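Local coordinates for protein Ddb_g0293866 (Dictyostelium discoideum, PDB 5LW6) that binds ADP-ribose through its C-terminal macrodomain and, as part of a longer protein, probably helps sense DNA damage through poly-ADP-ribose, at residues S203-H206 with G210-I213; E137-G142 with K161-M166; R153-P158 with T171-T176; I192-Q195 with Q199-N202; S103-N108 with I127-N132. All coordinates share one frame; numbering follows the deposited sequence.

Contact 1. Residues S203-H206 with G210-I213; sequences SILH and GIDI
With CG anti to the backbone N (chi1 -179°), H206 swings its imidazole toward the chain that follows the helix, where ND1 meets I211, while I211 sends CG1 out beside its own backbone N and lays its CD1 next to L205. ND1 of H206 donates to I211 O at 2.9 Å. The oxygen lies close to the ring plane, yet seen from I211 the imidazole N-H sits 41° out of the carbonyl plane and misses the lone pairs. At the same edge of the ring, CE1 of H206 comes within 3.0 Å of D212 OD1, whose carboxylate is turned well out of the imidazole plane. Such a neighbour would probably favour a positively charged ring. The backbone adds a second link, I211 N to L205 O at 2.9 Å and nearly straight at 160°, and a weak one, G210 N to H206 O at 3.3 Å. Beside these bonds the apolar ends of L205 and I211 run side by side in the same direction, CD2 of L205 lying 3.8 Å from CD1 of I211. L205 also packs on L163 and M166 of helix 161-167, and I211 on F146 of strand 145-149, which buries this side. At the start of the turn S203 OG accepts from L205 N at 3.0 Å and is also bonded to M166 O. The arrangement is that of a very short helix with a serine N-cap, left through a glycine of positive phi, G210, from which the chain enters strand 213-217 of the macrodomain sheet.

Contact 2. Residues E137-G142 with K161-M166; sequences EQFNLG and KQLYEM
Q162 is the first residue of helix 161-167 to reach F139, its CG lying 3.8 Å from F139 CE2; the chain then bends at chi2 (63°), and the side chain also touches N134 and L136. L163, one place on, approaches the same ring obliquely near CE1: its CD1 stops 3.8 Å from F139 CE1, with CB only a little farther off. E165, which does not touch the loop, pairs with K161 in a salt bridge one helical turn long. M166 closes the series. This residue is selenomethionine, introduced in place of methionine, and a bend at chi3 (81°) folds its end over the face of F139. SE stands 3.7 Å from the ring centroid and 17° off the ring normal, nearest CD2 and CE2, while the CE methyl reaches CG and CD2. The opposite face of F139 is taken by CG of its neighbour Q138, 3.3 Å above the plane and over the ring centre, so the phenyl group is held flat between a glutamine methylene and the selenium. L205 and F146 also adjoin this buried ring. Contact between loop 137-142 and the helix thus rests mainly on side-chain packing round the F139 ring, with a Met-aromatic contact in the apolar layer between a helix and the central sheet of the macrodomain.

Contact 3. Residues R153-P158 with T171-T176; sequences RLKKTP and TFEKVT
K156 and E173 join two parts of the alpha/beta/alpha macrodomain: the loop after strand 145-149, and helix 169-179, which packs against strands 189-193 and 213-217. The close part of the contact is at the carboxylate. E173 has CG beside its backbone N (chi1 -74°) and runs extended from there, so that OE2 arrives at the loop backbone and accepts from K156 N at 2.9 Å, nearly straight at 166°. The donor meets the anti side of the oxygen, somewhat out of the carboxylate plane. CB of K155 and CB of K156 each lie 3.5 Å from E173 OE2, and Y164 packs against both K156 and E173. A leucine in place of E173 would probably leave the K156 amide without its acceptor and let this bend of the loop shift. A second close point is apolar, T176 CG2 against L154 CB at 3.8 Å, with L154 continuing inward to Y190 and L216. The lysine ends form the loose side. Both lead away from the helix, K156 NZ remaining 6.0 Å from E173 OE2, so the opposite charges attract at most from afar, and K155 NZ folds back to R153 O within its own loop. Between the two close points a water donates to L154 O at 2.7 Å and to T176 OG1. That hydroxyl in turn donates to F172 O at 2.7 Å, from 41° out of the carbonyl plane, while T176 N reaches the same oxygen from the opposite face.

Contact 4. Residues I192-Q195 with Q199-N202; sequences ISLQ and QLVN
L194 and L200 supply most of the apolar contact, their side chains crossing at about a right angle with CD2 of L194 4.0 Å from CD1 of L200. Each leucine carries CG beside its own backbone N, which brings the two branched ends together. L200 CD1 also comes within 4.0 Å of S193 O and lies more loosely by I192 CG2. Farther in, L200 and I192 both rest on F172 of helix 169-179, and L194 reaches L205 and V214. The second group is aliphatic carbon against a backbone carbonyl: L194 O faces V201, whose CB is 3.7 Å away, with CG2 beyond it. V201 N stands 3.3 Å from the same oxygen, but its angle is too poor for a hydrogen bond. The side-chain hydrogen bonding of the turn is local: S193 OG accepts from Q195 N at 2.9 Å, an ST turn that bends the chain as it leaves strand 189-193, and the same hydroxyl is bonded to N196 N. The segments therefore meet by apolar packing, so their mutual placement probably depends on shape, while S193 and the backbone bond of L194 with D212 hold the turn.

Contact 5. Residues S103-N108 with I127-N132; sequences SIYSDN and IIKIEN
Y105 reaches across to strand 125-130 with CG anti to its backbone N (chi1 -169°), and already at CB it meets K129, whose CG and CD both lie at 4.2 Å. The ring CG rests 4.0 Å from K129 CD, and CD1 is almost as near the same methylene. On the other side of the ring CD2 touches two residues, K129 CB over the face and, near the ring plane, I127 CG2 at 3.9 Å. CE2 comes closer to that methyl, 3.6 Å from I127 CG2. The ring lies at the corner of a beta-alpha-beta unit, strand 95-101, helix 107-116 and strand 125-130, where the chain leaves the first strand; V100 and I110 adjoin it as well. A serine here would probably strip the cover from the K129 methylenes and open a gap beside I127. The two side chains cross at about a right angle, and the lysine bends at chi3, leaving NZ 5.6 Å from the Y105 centroid and 29° off the normal, at most a weak cation-pi attraction. Next along the chain, S106 is the N-cap of helix 107-116, its OG bonded to L109 N. At the other end of the contact a water accepts from S103 N at 3.0 Å and donates to E131 O at 2.7 Å.

Overall arrangement
Contact 5 comes first along the chain, contacts 2 and 3 follow with alternating segments, and contacts 4 and 1 succeed each other at the end. Contacts 1 and 4 adjoin, centres about 7 Å apart, where strand 189-193 passes through its turn into helix 204-207; contact 2 lies about 9 Å from contact 1, where helices 161-167 and 204-207 meet. Y164 of helix 161-167 touches segments of contact 3, and F172 ties contact 3 to I192 of contact 4. Contact 5 stands at the opposite edge strand, about 30 Å between centres from contact 4, joined to contact 2 through E137 and E131. Together they join loops and helices to each other around the six-stranded macrodomain sheet.

Contact 1. Residues S203-H206 with G210-I213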
# COMPACT_ATOMS: atom_id res chain seq x y z
N SER A 203 8.17 9.41 16.45
CA SER A 203 8.88 9.16 15.16
C SER A 203 8.75 10.40 14.28
O SER A 203 7.71 11.03 14.23
CB SER A 203 8.25 7.98 14.41
OG SER A 203 8.82 7.79 13.04
N ILE A 204 9.78 10.68 13.49
CA ILE A 204 9.67 11.73 12.46
C ILE A 204 8.49 11.47 11.53
O ILE A 204 7.84 12.38 11.00
CB ILE A 204 11.01 11.79 11.65
CG1 ILE A 204 11.02 13.02 10.74
CG2 ILE A 204 11.21 10.55 10.83
CD1 ILE A 204 12.38 13.37 10.27
N LEU A 205 8.18 10.19 11.34
CA LEU A 205 7.14 9.85 10.42
C LEU A 205 5.82 10.46 10.90
O LEU A 205 4.98 10.89 10.09
CB LEU A 205 6.97 8.35 10.21
CG LEU A 205 8.13 7.83 9.46
CD1 LEU A 205 8.13 6.36 9.74
CD2 LEU A 205 8.16 8.12 8.00
N HIS A 206 5.57 10.43 12.19
CA HIS A 206 4.35 10.96 12.75
C HIS A 206 4.38 12.46 13.01
O HIS A 206 3.53 13.22 12.58
CB HIS A 206 4.03 10.22 14.07
CG HIS A 206 2.74 10.69 14.70
ND1 HIS A 206 1.55 10.67 14.04
CD2 HIS A 206 2.47 11.24 15.92
CE1 HIS A 206 0.59 11.19 14.80
NE2 HIS A 206 1.12 11.55 15.95
N GLY A 210 3.45 13.58 9.32
CA GLY A 210 2.00 13.51 9.48
C GLY A 210 1.37 12.17 9.27
O GLY A 210 0.11 12.07 9.08
N ILE A 211 2.16 11.12 9.38
CA ILE A 211 1.68 9.73 9.20
C ILE A 211 1.12 9.25 10.49
O ILE A 211 1.82 9.26 11.56
CB ILE A 211 2.80 8.79 8.66
CG1 ILE A 211 3.22 9.18 7.22
CG2 ILE A 211 2.32 7.36 8.72
CD1 ILE A 211 4.60 8.71 6.76
N ASP A 212 -0.12 8.77 10.47
CA ASP A 212 -0.76 8.15 11.64
C ASP A 212 -0.72 6.65 11.70
O ASP A 212 -0.77 6.08 12.81
CB ASP A 212 -2.21 8.58 11.75
CG ASP A 212 -2.34 10.08 12.02
OD1 ASP A 212 -1.40 10.68 12.60
OD2 ASP A 212 -3.37 10.66 11.60
N ILE A 213 -0.72 6.00 10.53
CA ILE A 213 -0.84 4.57 10.42
C ILE A 213 0.12 4.09 9.34
O ILE A 213 0.14 4.63 8.26
CB ILE A 213 -2.30 4.12 10.05
CG1 ILE A 213 -3.32 4.54 11.09
CG2 ILE A 213 -2.35 2.60 9.75
CD1 ILE A 213 -4.68 4.74 10.48

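Contact 2. Residues E137-G142 with K161-M166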
# COMPACT_ATOMS: atom_id res chain seq x y z
N GLU A 137 12.32 10.80 -0.50
CA GLU A 137 11.23 11.61 -1.07
C GLU A 137 9.86 11.01 -0.87
O GLU A 137 8.87 11.66 -0.97
CB GLU A 137 11.49 11.80 -2.58
CG GLU A 137 11.51 10.42 -3.29
CD GLU A 137 11.78 10.42 -4.79
OE1 GLU A 137 10.97 11.09 -5.55
OE2 GLU A 137 12.76 9.72 -5.20
N GLN A 138 9.78 9.73 -0.54
CA GLN A 138 8.49 9.08 -0.38
C GLN A 138 7.70 9.36 0.88
O GLN A 138 6.53 9.08 0.95
CB GLN A 138 8.72 7.58 -0.48
CG GLN A 138 9.19 6.87 0.72
CD GLN A 138 9.58 5.41 0.36
OE1 GLN A 138 8.71 4.54 0.25
NE2 GLN A 138 10.86 5.19 0.09
N PHE A 139 8.32 9.98 1.87
CA PHE A 139 7.72 10.03 3.19
C PHE A 139 6.92 11.30 3.50
O PHE A 139 6.05 11.26 4.37
CB PHE A 139 8.84 9.83 4.20
CG PHE A 139 9.45 8.48 4.09
CD1 PHE A 139 8.72 7.34 4.33
CD2 PHE A 139 10.75 8.34 3.71
CE1 PHE A 139 9.31 6.11 4.19
CE2 PHE A 139 11.32 7.12 3.49
CZ PHE A 139 10.57 5.98 3.75
N ASN A 140 7.18 12.40 2.79
CA ASN A 140 6.46 13.61 3.08
C ASN A 140 5.47 13.97 1.97
O ASN A 140 5.48 15.09 1.49
CB ASN A 140 7.44 14.77 3.37
CG ASN A 140 6.83 15.91 4.15
OD1 ASN A 140 5.76 15.79 4.71
ND2 ASN A 140 7.53 17.02 4.24
N LEU A 141 4.55 13.07 1.66
CA LEU A 141 3.56 13.30 0.59
C LEU A 141 2.22 13.71 1.11
O LEU A 141 1.28 13.73 0.35
CB LEU A 141 3.42 12.04 -0.26
CG LEU A 141 4.74 11.48 -0.79
CD1 LEU A 141 4.37 10.20 -1.53
CD2 LEU A 141 5.42 12.41 -1.75
N GLY A 142 2.11 13.98 2.41
CA GLY A 142 0.90 14.50 3.00
C GLY A 142 -0.20 13.45 3.20
O GLY A 142 -1.40 13.78 3.08
N LYS A 161 13.95 -0.87 4.68
CA LYS A 161 14.92 -0.53 5.72
C LYS A 161 14.81 0.90 6.17
O LYS A 161 14.81 1.19 7.36
CB LYS A 161 16.32 -0.82 5.12
CG LYS A 161 17.50 -0.45 6.03
CD LYS A 161 18.79 -0.83 5.30
CE LYS A 161 20.04 -0.82 6.22
NZ LYS A 161 20.19 0.47 6.91
N GLN A 162 14.64 1.81 5.23
CA GLN A 162 14.67 3.28 5.58
C GLN A 162 13.49 3.67 6.41
O GLN A 162 13.62 4.33 7.41
CB GLN A 162 14.75 4.12 4.32
CG GLN A 162 14.69 5.60 4.51
CD GLN A 162 15.87 6.13 5.32
OE1 GLN A 162 17.03 5.78 5.07
NE2 GLN A 162 15.56 6.91 6.32
N LEU A 163 12.31 3.16 6.01
CA LEU A 163 11.12 3.29 6.83
C LEU A 163 11.32 2.79 8.26
O LEU A 163 11.01 3.50 9.19
CB LEU A 163 9.94 2.63 6.14
CG LEU A 163 8.66 2.56 6.94
CD1 LEU A 163 7.96 3.94 7.04
CD2 LEU A 163 7.75 1.51 6.34
N TYR A 164 11.84 1.58 8.40
CA TYR A 164 12.02 0.95 9.70
C TYR A 164 13.03 1.72 10.55
O TYR A 164 12.77 1.89 11.72
CB TYR A 164 12.43 -0.52 9.54
CG TYR A 164 11.23 -1.43 9.42
CD1 TYR A 164 10.41 -1.46 8.29
CD2 TYR A 164 10.82 -2.24 10.48
CE1 TYR A 164 9.30 -2.27 8.24
CE2 TYR A 164 9.72 -3.03 10.42
CZ TYR A 164 8.93 -3.05 9.31
OH TYR A 164 7.77 -3.81 9.26
N GLU A 165 14.09 2.27 9.94
CA GLU A 165 15.02 3.10 10.71
C GLU A 165 14.37 4.34 11.28
O GLU A 165 14.62 4.72 12.41
CB GLU A 165 16.20 3.40 9.85
CG GLU A 165 16.97 2.12 9.85
CD GLU A 165 18.12 1.99 8.91
OE1 GLU A 165 18.53 0.82 8.77
OE2 GLU A 165 18.64 2.97 8.33
N MSE A 166 13.41 4.87 10.55
CA MSE A 166 12.69 6.00 10.94
C MSE A 166 11.69 5.72 12.04
O MSE A 166 11.39 6.60 12.76
CB MSE A 166 12.00 6.60 9.70
CG MSE A 166 13.04 7.08 8.69
SE MSE A 166 12.09 7.47 6.96
CE MSE A 166 11.42 9.24 7.50

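Contact 3. Residues R153-P158 with T171-T176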
# COMPACT_ATOMS: atom_id res chain seq x y z
N ARG A 153 6.54 -12.58 7.68
CA ARG A 153 7.19 -12.38 8.98
C ARG A 153 6.82 -11.06 9.65
O ARG A 153 7.03 -10.87 10.83
CB ARG A 153 8.70 -12.38 8.82
CG ARG A 153 9.37 -13.66 8.42
CD ARG A 153 9.53 -14.59 9.61
NE ARG A 153 10.80 -14.57 10.36
CZ ARG A 153 11.97 -15.05 9.89
NH1 ARG A 153 12.13 -15.51 8.63
NH2 ARG A 153 13.01 -15.01 10.68
N LEU A 154 6.39 -10.10 8.84
CA LEU A 154 5.98 -8.84 9.34
C LEU A 154 7.15 -8.08 10.02
O LEU A 154 7.00 -7.49 11.08
CB LEU A 154 4.77 -8.97 10.25
CG LEU A 154 3.45 -9.41 9.62
CD1 LEU A 154 2.37 -9.30 10.66
CD2 LEU A 154 3.10 -8.69 8.27
N LYS A 155 8.29 -8.18 9.37
CA LYS A 155 9.57 -7.63 9.86
C LYS A 155 10.20 -6.75 8.79
O LYS A 155 9.90 -6.81 7.58
CB LYS A 155 10.53 -8.76 10.20
CG LYS A 155 10.11 -9.46 11.47
CD LYS A 155 11.07 -10.54 11.88
CE LYS A 155 10.46 -11.34 13.04
NZ LYS A 155 9.30 -12.20 12.59
N LYS A 156 11.17 -6.02 9.24
CA LYS A 156 11.99 -5.23 8.29
C LYS A 156 12.50 -6.00 7.12
O LYS A 156 12.99 -7.15 7.28
CB LYS A 156 13.15 -4.64 9.05
CG LYS A 156 14.02 -3.79 8.17
CD LYS A 156 15.14 -3.20 9.01
CE LYS A 156 16.41 -3.98 8.78
NZ LYS A 156 17.24 -3.81 10.01
N THR A 157 12.37 -5.45 5.91
CA THR A 157 13.00 -6.06 4.75
C THR A 157 14.06 -5.12 4.21
O THR A 157 14.03 -3.95 4.59
CB THR A 157 11.99 -6.35 3.60
OG1 THR A 157 11.77 -5.17 2.86
CG2 THR A 157 10.67 -6.82 4.09
N PRO A 158 14.96 -5.60 3.31
CA PRO A 158 15.93 -4.66 2.78
C PRO A 158 15.28 -3.52 1.98
O PRO A 158 15.85 -2.42 1.86
CB PRO A 158 16.79 -5.54 1.87
CG PRO A 158 16.63 -6.89 2.41
CD PRO A 158 15.19 -6.97 2.80
N THR A 171 11.44 -1.27 18.08
CA THR A 171 10.20 -0.81 18.66
C THR A 171 9.02 -1.21 17.74
O THR A 171 8.02 -1.75 18.20
CB THR A 171 10.16 0.71 18.88
OG1 THR A 171 11.31 1.11 19.66
CG2 THR A 171 8.86 1.06 19.62
N PHE A 172 9.18 -0.93 16.45
CA PHE A 172 8.06 -1.17 15.55
C PHE A 172 7.78 -2.70 15.43
O PHE A 172 6.61 -3.10 15.38
CB PHE A 172 8.35 -0.56 14.22
CG PHE A 172 7.15 -0.54 13.29
CD1 PHE A 172 6.11 0.33 13.48
CD2 PHE A 172 7.10 -1.35 12.14
CE1 PHE A 172 5.00 0.33 12.65
CE2 PHE A 172 6.01 -1.37 11.33
CZ PHE A 172 4.97 -0.50 11.56
N GLU A 173 8.81 -3.49 15.39
CA GLU A 173 8.66 -4.94 15.24
C GLU A 173 7.97 -5.57 16.45
O GLU A 173 7.17 -6.49 16.28
CB GLU A 173 9.99 -5.57 14.98
CG GLU A 173 10.49 -5.30 13.56
CD GLU A 173 11.69 -6.15 13.17
OE1 GLU A 173 12.27 -6.86 14.08
OE2 GLU A 173 12.10 -6.18 11.99
N LYS A 174 8.29 -5.07 17.61
CA LYS A 174 7.64 -5.44 18.85
C LYS A 174 6.16 -5.09 18.90
O LYS A 174 5.36 -5.94 19.22
CB LYS A 174 8.37 -4.84 20.02
CG LYS A 174 7.86 -5.31 21.37
CD LYS A 174 8.32 -4.38 22.46
CE LYS A 174 9.61 -4.90 23.04
NZ LYS A 174 10.15 -3.90 24.00
N VAL A 175 5.82 -3.85 18.54
CA VAL A 175 4.47 -3.46 18.42
C VAL A 175 3.74 -4.32 17.37
O VAL A 175 2.62 -4.72 17.63
CB VAL A 175 4.35 -1.97 18.04
CG1 VAL A 175 2.93 -1.68 17.70
CG2 VAL A 175 4.81 -1.08 19.19
N THR A 176 4.38 -4.62 16.24
CA THR A 176 3.76 -5.41 15.17
C THR A 176 3.40 -6.82 15.68
O THR A 176 2.26 -7.25 15.50
CB THR A 176 4.68 -5.47 13.96
OG1 THR A 176 4.94 -4.10 13.52
CG2 THR A 176 4.06 -6.30 12.83
O HOH W 1 7.14 -4.84 11.69

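Contact 4. Residues I192-Q195 with Q199-N202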
# COMPACT_ATOMS: atom_id res chain seq x y z
N ILE A 192 -0.75 -0.63 11.56
CA ILE A 192 -0.20 -0.37 12.85
C ILE A 192 -0.28 1.13 13.07
O ILE A 192 0.34 1.87 12.35
CB ILE A 192 1.26 -0.84 12.94
CG1 ILE A 192 1.34 -2.36 12.78
CG2 ILE A 192 1.96 -0.48 14.26
CD1 ILE A 192 2.19 -2.71 11.64
N SER A 193 -1.01 1.57 14.06
CA SER A 193 -1.10 2.98 14.37
C SER A 193 0.19 3.49 15.04
O SER A 193 0.72 2.86 15.95
CB SER A 193 -2.28 3.24 15.29
OG SER A 193 -2.27 4.59 15.78
N LEU A 194 0.74 4.58 14.55
CA LEU A 194 1.82 5.31 15.21
C LEU A 194 1.26 6.18 16.37
O LEU A 194 1.99 6.63 17.21
CB LEU A 194 2.59 6.18 14.25
CG LEU A 194 3.06 5.52 12.97
CD1 LEU A 194 3.94 6.39 12.13
CD2 LEU A 194 3.76 4.23 13.29
N GLN A 195 -0.04 6.39 16.38
CA GLN A 195 -0.69 7.23 17.44
C GLN A 195 -1.01 6.57 18.72
O GLN A 195 -0.68 7.09 19.78
CB GLN A 195 -2.00 7.79 16.94
CG GLN A 195 -1.80 8.75 15.84
CD GLN A 195 -3.11 9.43 15.47
OE1 GLN A 195 -4.01 8.80 14.88
NE2 GLN A 195 -3.20 10.71 15.78
N GLN A 199 4.95 4.18 21.97
CA GLN A 199 6.36 3.98 21.62
C GLN A 199 6.85 4.57 20.28
O GLN A 199 8.06 4.59 20.04
N LEU A 200 5.93 5.09 19.45
CA LEU A 200 6.13 5.40 18.00
C LEU A 200 5.65 6.80 17.67
O LEU A 200 5.83 7.36 16.57
CB LEU A 200 5.31 4.40 17.16
CG LEU A 200 5.72 2.93 17.21
CD1 LEU A 200 4.64 2.13 16.55
CD2 LEU A 200 7.06 2.67 16.55
N VAL A 201 4.93 7.38 18.60
CA VAL A 201 4.35 8.67 18.40
C VAL A 201 5.40 9.76 18.16
O VAL A 201 5.12 10.79 17.54
CB VAL A 201 3.43 9.04 19.62
CG1 VAL A 201 4.20 9.44 20.85
CG2 VAL A 201 2.46 10.14 19.24
N ASN A 202 6.57 9.55 18.69
CA ASN A 202 7.61 10.55 18.53
C ASN A 202 8.46 10.42 17.26
O ASN A 202 9.33 11.24 17.04
CB ASN A 202 8.52 10.55 19.71
CG ASN A 202 7.83 11.02 20.97
OD1 ASN A 202 7.94 10.36 21.99
ND2 ASN A 202 7.05 12.06 20.89

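Contact 5. Residues S103-N108 with I127-N132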
# COMPACT_ATOMS: atom_id res chain seq x y z
N SER A 103 12.31 3.18 -12.37
CA SER A 103 12.55 2.15 -13.39
C SER A 103 11.28 1.64 -14.05
O SER A 103 11.30 1.19 -15.19
CB SER A 103 13.39 1.04 -12.84
OG SER A 103 12.77 0.14 -11.97
N ILE A 104 10.17 1.65 -13.31
CA ILE A 104 8.88 1.12 -13.79
C ILE A 104 8.03 2.24 -14.41
O ILE A 104 7.20 1.98 -15.26
CB ILE A 104 8.11 0.50 -12.62
CG1 ILE A 104 8.94 -0.52 -11.82
CG2 ILE A 104 6.70 -0.01 -13.01
CD1 ILE A 104 9.05 -1.87 -12.40
N TYR A 105 8.22 3.48 -13.94
CA TYR A 105 7.49 4.66 -14.41
C TYR A 105 7.80 4.96 -15.85
O TYR A 105 8.96 4.94 -16.23
CB TYR A 105 7.85 5.84 -13.53
CG TYR A 105 6.95 7.06 -13.76
CD1 TYR A 105 7.14 7.90 -14.90
CD2 TYR A 105 5.93 7.35 -12.86
CE1 TYR A 105 6.33 9.02 -15.10
CE2 TYR A 105 5.16 8.50 -13.04
CZ TYR A 105 5.36 9.30 -14.17
OH TYR A 105 4.55 10.39 -14.34
N SER A 106 6.79 5.08 -16.67
CA SER A 106 6.98 5.40 -18.12
C SER A 106 5.75 6.08 -18.64
O SER A 106 4.69 5.98 -18.05
CB SER A 106 7.24 4.12 -18.91
OG SER A 106 6.08 3.31 -19.07
N ASP A 107 5.85 6.75 -19.78
CA ASP A 107 4.67 7.26 -20.42
C ASP A 107 3.64 6.17 -20.75
O ASP A 107 2.41 6.41 -20.63
CB ASP A 107 5.07 8.01 -21.75
CG ASP A 107 5.84 9.31 -21.49
OD1 ASP A 107 5.82 9.80 -20.34
OD2 ASP A 107 6.44 9.88 -22.45
N ASN A 108 4.09 5.01 -21.24
CA ASN A 108 3.22 3.89 -21.54
C ASN A 108 2.44 3.42 -20.31
O ASN A 108 1.28 3.03 -20.41
CB ASN A 108 3.96 2.72 -22.23
CG ASN A 108 4.29 3.00 -23.72
OD1 ASN A 108 4.96 2.18 -24.37
ND2 ASN A 108 3.85 4.10 -24.25
N ILE A 127 -0.04 9.53 -9.28
CA ILE A 127 1.15 8.63 -9.30
C ILE A 127 2.34 9.47 -9.07
O ILE A 127 2.52 10.49 -9.74
CB ILE A 127 1.24 7.89 -10.65
CG1 ILE A 127 0.12 6.86 -10.76
CG2 ILE A 127 2.59 7.24 -10.81
CD1 ILE A 127 0.04 6.08 -12.04
N ILE A 128 3.19 9.06 -8.15
CA ILE A 128 4.37 9.81 -7.73
C ILE A 128 5.56 8.93 -8.03
O ILE A 128 5.59 7.77 -7.59
CB ILE A 128 4.39 10.00 -6.20
CG1 ILE A 128 3.10 10.69 -5.76
CG2 ILE A 128 5.64 10.72 -5.69
CD1 ILE A 128 2.83 11.98 -6.47
N LYS A 129 6.52 9.45 -8.79
CA LYS A 129 7.74 8.72 -9.15
C LYS A 129 8.72 8.83 -8.01
O LYS A 129 8.93 9.95 -7.52
CB LYS A 129 8.32 9.36 -10.42
CG LYS A 129 9.57 8.64 -10.95
CD LYS A 129 10.05 9.18 -12.30
CE LYS A 129 10.61 10.58 -12.20
NZ LYS A 129 10.99 11.03 -13.58
N ILE A 130 9.27 7.72 -7.53
CA ILE A 130 10.30 7.73 -6.53
C ILE A 130 11.53 7.02 -7.09
O ILE A 130 11.40 6.15 -7.97
CB ILE A 130 9.80 7.11 -5.18
CG1 ILE A 130 9.38 5.63 -5.35
CG2 ILE A 130 8.64 7.97 -4.65
CD1 ILE A 130 9.33 4.82 -4.08
N GLU A 131 12.72 7.36 -6.62
CA GLU A 131 13.91 6.79 -7.20
C GLU A 131 14.02 5.29 -6.96
O GLU A 131 14.33 4.55 -7.89
CB GLU A 131 15.14 7.54 -6.67
CG GLU A 131 16.46 6.91 -7.07
CD GLU A 131 16.82 7.20 -8.51
OE1 GLU A 131 16.27 8.18 -9.09
OE2 GLU A 131 17.68 6.44 -9.04
N ASN A 132 13.79 4.87 -5.73
CA ASN A 132 13.86 3.43 -5.32
C ASN A 132 13.11 3.22 -4.06
O ASN A 132 12.62 4.20 -3.49
CB ASN A 132 15.28 2.93 -5.13
CG ASN A 132 16.04 3.69 -4.09
OD1 ASN A 132 15.76 3.61 -2.90
ND2 ASN A 132 16.99 4.51 -4.55
O HOH W 2 14.00 2.81 -9.95